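Long-range contact in serine-pyruvate aminotransferase (AgxT) (Sulfolobus solfataricus, PDB 3ZRR), which probably transfers amino groups between serine or alanine and 2-oxo acids such as pyruvate and glyoxylate, using pyridoxal 5'-phosphate as cofactor: residues Glu283-Glu288 with Val355-Leu360. Sequence-based numbering, arbitrary orientation. Where two conformers were deposited one is given.
Sequences EALGLE and VIERTL. With CA (calcium ion), chain F.
L285 lays its two methyl groups against the aliphatic part of E357, CD2 coming within 3.6 Å of CG and CD1 within 3.8 Å of that same carbon, so the branched end of the leucine straddles the methylene of the glutamate. Beyond CG the E357 chain is extended and carries its buried carboxylate past the leucine to the backbone amides of G370 and V373, where OE1 accepts from G370 N and OE2 from V373 N. With an alanine in place of E357, L285 would probably lose the CG it rests on and the amides of G370 and V373 their acceptor. L287, past the helix end, sends CD1 to L360 CD1, tip to tip at 3.8 Å, and lies with that methyl 4.2 Å from I356 CG2. The chi1 of -74° at I356 sets CG2 anti to the backbone N, on the side that L287 reaches. Between the two leucines, G286 is the first residue to leave helical geometry, its positive phi (83°) completing a Schellman motif. Helix 346-363 thus packs on both the helix end and the turn leading into strand 288-289, the edge of a small antiparallel sheet in this fold-type I aminotransferase; F336 and I338 of that sheet also back I356. Leaving the turn, E288 binds a calcium ion through both carboxylate oxygens, OE2 at 2.5 Å and OE1 at 2.8 Å, while K307 and R292 hydrogen-bond the same group.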
loop_
_atom_site.group_PDB
_atom_site.type_symbol
_atom_site.label_atom_id
_atom_site.label_comp_id
_atom_site.label_asym_id
_atom_site.label_seq_id
_atom_site.Cartn_x
_atom_site.Cartn_y
_atom_site.Cartn_z
ATOM N N GLU A 283 -20.900 22.271 26.086
ATOM C CA GLU A 283 -21.478 23.174 27.069
ATOM C C GLU A 283 -22.444 24.169 26.414
ATOM O O GLU A 283 -23.519 24.419 26.937
ATOM C CB GLU A 283 -20.380 23.874 27.866
ATOM C CG GLU A 283 -19.858 22.995 28.991
ATOM C CD GLU A 283 -18.366 23.118 29.188
ATOM O OE1 GLU A 283 -17.840 24.252 29.107
ATOM O OE2 GLU A 283 -17.716 22.079 29.422
ATOM N N ALA A 284 -22.075 24.711 25.251
ATOM C CA ALA A 284 -22.947 25.679 24.583
ATOM C C ALA A 284 -24.267 25.051 24.119
ATOM O O ALA A 284 -25.264 25.760 23.968
ATOM C CB ALA A 284 -22.229 26.372 23.458
ATOM N N LEU A 285 -24.276 23.729 23.930
ATOM C CA LEU A 285 -25.505 23.008 23.602
ATOM C C LEU A 285 -26.349 22.732 24.834
ATOM O O LEU A 285 -27.510 22.343 24.706
ATOM C CB LEU A 285 -25.210 21.692 22.857
ATOM C CG LEU A 285 -24.578 21.891 21.483
ATOM C CD1 LEU A 285 -23.925 20.628 20.973
ATOM C CD2 LEU A 285 -25.621 22.407 20.489
ATOM N N GLY A 286 -25.763 22.949 26.012
ATOM C CA GLY A 286 -26.409 22.652 27.275
ATOM C C GLY A 286 -26.264 21.181 27.642
ATOM O O GLY A 286 -27.041 20.650 28.449
ATOM N N LEU A 287 -25.282 20.503 27.048
ATOM C CA LEU A 287 -25.038 19.098 27.370
ATOM C C LEU A 287 -24.116 18.988 28.562
ATOM O O LEU A 287 -23.162 19.782 28.709
ATOM C CB LEU A 287 -24.467 18.339 26.176
ATOM C CG LEU A 287 -25.446 18.216 25.014
ATOM C CD1 LEU A 287 -24.703 17.765 23.725
ATOM C CD2 LEU A 287 -26.647 17.308 25.327
ATOM N N GLU A 288 -24.409 18.013 29.421
ATOM C CA GLU A 288 -23.615 17.789 30.612
ATOM C C GLU A 288 -22.521 16.750 30.338
ATOM O O GLU A 288 -22.751 15.741 29.660
ATOM C CB GLU A 288 -24.532 17.296 31.717
ATOM C CG GLU A 288 -23.909 17.265 33.104
ATOM C CD GLU A 288 -24.885 16.720 34.140
ATOM O OE1 GLU A 288 -26.103 16.697 33.840
ATOM O OE2 GLU A 288 -24.461 16.330 35.251
ATOM N N VAL A 355 -21.910 16.823 13.919
ATOM C CA VAL A 355 -22.583 15.523 13.857
ATOM C C VAL A 355 -23.464 15.355 15.099
ATOM O O VAL A 355 -24.586 14.868 15.016
ATOM C CB VAL A 355 -21.553 14.358 13.705
ATOM C CG1 VAL A 355 -22.184 12.996 13.959
ATOM C CG2 VAL A 355 -20.949 14.371 12.319
ATOM N N ILE A 356 -22.974 15.803 16.247
ATOM C CA ILE A 356 -23.755 15.704 17.469
ATOM C C ILE A 356 -25.017 16.576 17.385
ATOM O O ILE A 356 -26.125 16.095 17.671
ATOM C CB ILE A 356 -22.902 16.005 18.709
ATOM C CG1 ILE A 356 -21.976 14.815 18.976
ATOM C CG2 ILE A 356 -23.776 16.316 19.941
ATOM C CD1 ILE A 356 -20.843 15.136 19.969
ATOM N N GLU A 357 -24.856 17.819 16.950
ATOM C CA GLU A 357 -25.999 18.751 16.857
ATOM C C GLU A 357 -27.099 18.191 15.965
ATOM O O GLU A 357 -28.268 18.191 16.334
ATOM C CB GLU A 357 -25.550 20.103 16.312
ATOM C CG GLU A 357 -24.832 20.978 17.283
ATOM C CD GLU A 357 -24.840 22.445 16.853
ATOM O OE1 GLU A 357 -25.743 22.827 16.102
ATOM O OE2 GLU A 357 -23.964 23.224 17.277
ATOM N N ARG A 358 -26.702 17.695 14.800
ATOM C CA ARG A 358 -27.647 17.213 13.797
ATOM C C ARG A 358 -28.355 15.926 14.217
ATOM O O ARG A 358 -29.543 15.753 13.951
ATOM C CB ARG A 358 -26.949 17.068 12.432
ATOM C CG ARG A 358 -26.342 18.405 11.956
ATOM C CD ARG A 358 -26.010 18.430 10.470
ATOM N NE ARG A 358 -25.373 17.201 9.988
ATOM C CZ ARG A 358 -24.059 16.979 9.952
ATOM N NH1 ARG A 358 -23.202 17.891 10.392
ATOM N NH2 ARG A 358 -23.593 15.828 9.492
ATOM N N THR A 359 -27.629 15.046 14.907
ATOM C CA THR A 359 -28.164 13.777 15.367
ATOM C C THR A 359 -29.147 13.986 16.516
ATOM O O THR A 359 -30.258 13.444 16.497
ATOM C CB THR A 359 -27.031 12.806 15.784
ATOM O OG1 THR A 359 -26.142 12.623 14.675
ATOM C CG2 THR A 359 -27.591 11.437 16.177
ATOM N N LEU A 360 -28.741 14.789 17.493
ATOM C CA LEU A 360 -29.578 15.077 18.651
ATOM C C LEU A 360 -30.831 15.870 18.278
ATOM O O LEU A 360 -31.895 15.632 18.859
ATOM C CB LEU A 360 -28.789 15.790 19.767
ATOM C CG LEU A 360 -27.693 14.983 20.461
ATOM C CD1 LEU A 360 -27.112 15.734 21.667
ATOM C CD2 LEU A 360 -28.214 13.639 20.906
HETATM CA CA CA F . -26.553 15.191 36.157
#